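PDB 3DXI: putative aldolase from Bacteroides vulgatus ATCC 8482, which is of unproven function but is probably an aldolase-like enzyme of the HMGL-like family, built on a TIM barrel. Local coordinates for residues 110-113 with 114-117; 200-203 with 204-208. One frame throughout, in Å; residues are numbered along the deposited sequence.

Contact 1: residues 110-113 with 114-117; sequences PQNI and DRAI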
loop_
_atom_site.group_PDB
_atom_site.type_symbol
_atom_site.label_atom_id
_atom_site.label_comp_id
_atom_site.label_asym_id
_atom_site.label_seq_id
_atom_site.Cartn_x
_atom_site.Cartn_y
_atom_site.Cartn_z
ATOM N N PRO A 110 7.160 -19.937 -16.571
ATOM C CA PRO A 110 7.675 -21.183 -15.977
ATOM C C PRO A 110 7.497 -22.439 -16.837
ATOM O O PRO A 110 8.265 -23.398 -16.733
ATOM C CB PRO A 110 6.935 -21.268 -14.637
ATOM C CG PRO A 110 5.696 -20.463 -14.867
ATOM C CD PRO A 110 6.209 -19.286 -15.655
ATOM N N GLN A 111 6.478 -22.416 -17.686
ATOM C CA GLN A 111 6.180 -23.516 -18.599
ATOM C C GLN A 111 7.308 -23.722 -19.621
ATOM O O GLN A 111 7.520 -24.835 -20.109
ATOM C CB GLN A 111 4.870 -23.207 -19.329
ATOM C CG GLN A 111 4.587 -24.058 -20.556
ATOM C CD GLN A 111 3.607 -25.177 -20.284
ATOM O OE1 GLN A 111 2.569 -24.972 -19.650
ATOM N NE2 GLN A 111 3.922 -26.364 -20.780
ATOM N N ASN A 112 8.030 -22.645 -19.922
ATOM C CA ASN A 112 9.124 -22.660 -20.895
ATOM C C ASN A 112 10.517 -22.503 -20.276
ATOM O O ASN A 112 11.450 -22.060 -20.948
ATOM C CB ASN A 112 8.907 -21.530 -21.903
ATOM C CG ASN A 112 7.538 -21.576 -22.532
ATOM O OD1 ASN A 112 6.846 -20.559 -22.615
ATOM N ND2 ASN A 112 7.134 -22.755 -22.984
ATOM N N ILE A 113 10.663 -22.867 -19.009
ATOM C CA ILE A 113 11.950 -22.732 -18.334
ATOM C C ILE A 113 13.097 -23.453 -19.057
ATOM O O ILE A 113 14.180 -22.887 -19.219
ATOM C CB ILE A 113 11.852 -23.224 -16.856
ATOM C CG1 ILE A 113 13.090 -22.781 -16.071
ATOM C CG2 ILE A 113 11.682 -24.731 -16.805
ATOM C CD1 ILE A 113 13.210 -21.271 -15.938
ATOM N N ASP A 114 12.866 -24.687 -19.506
ATOM C CA ASP A 114 13.915 -25.434 -20.195
ATOM C C ASP A 114 14.359 -24.765 -21.493
ATOM O O ASP A 114 15.542 -24.763 -21.819
ATOM C CB ASP A 114 13.473 -26.874 -20.487
ATOM C CG ASP A 114 13.446 -27.749 -19.238
ATOM O OD1 ASP A 114 14.343 -27.608 -18.379
ATOM O OD2 ASP A 114 12.535 -28.597 -19.122
ATOM N N ARG A 115 13.412 -24.200 -22.236
ATOM C CA ARG A 115 13.743 -23.528 -23.488
ATOM C C ARG A 115 14.507 -22.243 -23.168
ATOM O O ARG A 115 15.415 -21.843 -23.900
ATOM C CB ARG A 115 12.464 -23.196 -24.263
ATOM C CG ARG A 115 12.696 -22.789 -25.705
ATOM C CD ARG A 115 11.597 -21.851 -26.178
ATOM N NE ARG A 115 10.271 -22.439 -26.069
ATOM C CZ ARG A 115 9.155 -21.742 -25.875
ATOM N NH1 ARG A 115 9.199 -20.421 -25.755
ATOM N NH2 ARG A 115 7.987 -22.365 -25.822
ATOM N N ALA A 116 14.138 -21.602 -22.063
ATOM C CA ALA A 116 14.796 -20.366 -21.643
ATOM C C ALA A 116 16.243 -20.633 -21.230
ATOM O O ALA A 116 17.115 -19.780 -21.416
ATOM C CB ALA A 116 14.025 -19.722 -20.486
ATOM N N ILE A 117 16.498 -21.818 -20.673
ATOM C CA ILE A 117 17.850 -22.181 -20.247
ATOM C C ILE A 117 18.783 -22.284 -21.452
ATOM O O ILE A 117 19.968 -21.959 -21.364
ATOM C CB ILE A 117 17.856 -23.523 -19.462
ATOM C CG1 ILE A 117 17.129 -23.335 -18.128
ATOM C CG2 ILE A 117 19.301 -24.001 -19.238
ATOM C CD1 ILE A 117 16.953 -24.607 -17.323
HETATM O O HOH W 1 10.222 -26.466 -19.674
#

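Contact 2: residues 200-203 with 204-208; sequences GLIN and SITAI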
loop_
_atom_site.group_PDB
_atom_site.type_symbol
_atom_site.label_atom_id
_atom_site.label_comp_id
_atom_site.label_asym_id
_atom_site.label_seq_id
_atom_site.Cartn_x
_atom_site.Cartn_y
_atom_site.Cartn_z
ATOM N N GLY A 200 3.444 -4.713 -1.996
ATOM C CA GLY A 200 4.762 -4.615 -2.596
ATOM C C GLY A 200 5.861 -4.312 -1.589
ATOM O O GLY A 200 6.887 -4.989 -1.564
ATOM N N LEU A 201 5.660 -3.295 -0.754
ATOM C CA LEU A 201 6.676 -2.938 0.228
ATOM C C LEU A 201 6.907 -4.035 1.260
ATOM O O LEU A 201 8.036 -4.491 1.437
ATOM C CB LEU A 201 6.308 -1.638 0.959
ATOM C CG LEU A 201 7.277 -1.230 2.083
ATOM C CD1 LEU A 201 8.641 -0.865 1.506
ATOM C CD2 LEU A 201 6.701 -0.061 2.857
ATOM N N ILE A 202 5.850 -4.472 1.937
ATOM C CA ILE A 202 6.028 -5.489 2.962
ATOM C C ILE A 202 6.553 -6.821 2.427
ATOM O O ILE A 202 7.323 -7.498 3.112
ATOM C CB ILE A 202 4.729 -5.710 3.800
ATOM C CG1 ILE A 202 5.075 -6.524 5.047
ATOM C CG2 ILE A 202 3.655 -6.410 2.975
ATOM C CD1 ILE A 202 6.210 -5.899 5.887
ATOM N N ASN A 203 6.148 -7.207 1.217
ATOM C CA ASN A 203 6.656 -8.454 0.638
ATOM C C ASN A 203 8.163 -8.291 0.399
ATOM O O ASN A 203 8.947 -9.194 0.682
ATOM C CB ASN A 203 5.991 -8.776 -0.707
ATOM C CG ASN A 203 4.590 -9.341 -0.562
ATOM O OD1 ASN A 203 4.255 -9.961 0.444
ATOM N ND2 ASN A 203 3.773 -9.153 -1.589
ATOM N N SER A 204 8.557 -7.137 -0.132
ATOM C CA SER A 204 9.966 -6.866 -0.417
ATOM C C SER A 204 10.806 -6.818 0.859
ATOM O O SER A 204 11.889 -7.398 0.921
ATOM C CB SER A 204 10.106 -5.554 -1.198
ATOM O OG SER A 204 9.346 -5.595 -2.400
ATOM N N ILE A 205 10.312 -6.135 1.882
ATOM C CA ILE A 205 11.043 -6.061 3.137
ATOM C C ILE A 205 11.179 -7.465 3.736
ATOM O O ILE A 205 12.207 -7.800 4.325
ATOM C CB ILE A 205 10.329 -5.131 4.146
ATOM C CG1 ILE A 205 10.255 -3.709 3.581
ATOM C CG2 ILE A 205 11.075 -5.125 5.482
ATOM C CD1 ILE A 205 11.614 -3.089 3.273
ATOM N N THR A 206 10.141 -8.282 3.571
ATOM C CA THR A 206 10.137 -9.649 4.089
ATOM C C THR A 206 11.243 -10.460 3.410
ATOM O O THR A 206 11.968 -11.215 4.064
ATOM C CB THR A 206 8.762 -10.332 3.847
ATOM O OG1 THR A 206 7.748 -9.643 4.588
ATOM C CG2 THR A 206 8.797 -11.786 4.288
ATOM N N ALA A 207 11.373 -10.284 2.098
ATOM C CA ALA A 207 12.393 -10.975 1.323
ATOM C C ALA A 207 13.770 -10.449 1.722
ATOM O O ALA A 207 14.710 -11.230 1.940
ATOM C CB ALA A 207 12.151 -10.762 -0.174
ATOM N N ILE A 208 13.886 -9.131 1.830
ATOM C CA ILE A 208 15.152 -8.510 2.211
ATOM C C ILE A 208 15.651 -9.068 3.549
ATOM O O ILE A 208 16.813 -9.479 3.666
ATOM C CB ILE A 208 15.020 -6.962 2.314
ATOM C CG1 ILE A 208 14.831 -6.364 0.911
ATOM C CG2 ILE A 208 16.264 -6.365 2.982
ATOM C CD1 ILE A 208 14.562 -4.862 0.873
#

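Contact 1: residues 110-113 with 114-117
Asn112 and Arg115 run side by side and point the same way, the amide lying over one face of the guanidinium. Their planes are 31° apart, and Asn112 CB sits above the centre of the group. Asn112 ND2 comes within 3.0 Å of Arg115 NH2, but both are donors and no bond joins them; the guanidinium finds its charge partner elsewhere, in a salt bridge from NH1 to Glu82. Asn112 occupies the N-cap position; with CG anti to the carbonyl carbon (chi1 -53°) its amide leans along the arginine, and it makes no capping bond. The first helical turn is fixed by the backbone: Ala116 N bonds to Asn112 O at 2.9 Å, and Ile117 N to Ile113 O at 2.9 Å. On the barrel side, Ile113 CG1 lies 4.5 Å from Ile117 CD1, a loose apolar pair that both residues complete against Phe132 of strand 129-134. Asp114 faces outward; a water accepts from its N at 3.2 Å and donates to Gln111 O and, weakly, to Asp114 OD2. A carboxylate here would be expected to suit the helix dipole, while Arg115 ties this first turn to the loop after strand 75-81.

Contact 2: residues 200-203 with 204-208
Gly200 O, at the start of helix 200-209, is gripped twice by Ser204: the hydroxyl OG reaches it at 2.7 Å and the amide N at 3.1 Å, from opposite faces of the carbonyl plane. The hydroxyl can fold back in this way because OG stands anti to the carbonyl carbon (chi1 -57°), beside its own amide. A serine suits this spot, since Ser204 is buried against Phe191 and Leu229 and its polar atom is satisfied within its own helix. Gly200 N in turn bonds to Asp195.

Leu201 comes next and lies alongside Ile205, both pointing the same way, with Leu201 CD1 3.9 Å from Ile205 CG1. The backbone joins the same pair: Ile205 N donates to Leu201 O at 2.8 Å in a nearly straight bond (166°). The two hydrocarbon chains meet helix 231-241, Leu201 at Leu233 and Ile205 at Tyr237 and Leu238, where branched aliphatic chains suit an apolar interface. Leu201 also packs on Leu199 of the second subunit.

Ile202 repeats the pattern of Gly200. Its O accepts Thr206 OG1 at 2.6 Å and Thr206 N at 3.0 Å, again from the two faces of the plane. The Ile202 side chain itself turns to the second subunit and packs on Ile202 of that chain, while Thr206 rests on Pro171 and Lys175 of helix 171-184.

Asn203 closes the segment by accepting Ala207 N at its O, 3.0 Å away, and its ND2 bonds to Ile169 O, tying the helix to the loop before its neighbour. Taken together, serine and threonine spend their hydroxyls on carbonyls one turn back, which satisfies buried Ser204 and partly exposed Thr206 within the helix, while leucine and isoleucine make the apolar joints.

Both contacts are local and lie on the outside of one eight-stranded parallel barrel. Contact 1 comes first along the chain, at the N-terminal start of helix 113-124 after strand 103-108, the fourth strand; contact 2 spans nearly the whole of helix 200-209, which connects strand 189-192 to strand 214-217, the seventh and eighth. Their centres are 26 Å apart and their nearest atoms about 18 Å, so they do not touch. Contact 1 packs on strand 129-134 and contact 2 on strand 189-192. Both thus belong to outer helices of the barrel's beta-alpha units, but no other chain of the assembly touches contact 1, whereas helix 200-209 also takes part in the contact between subunits.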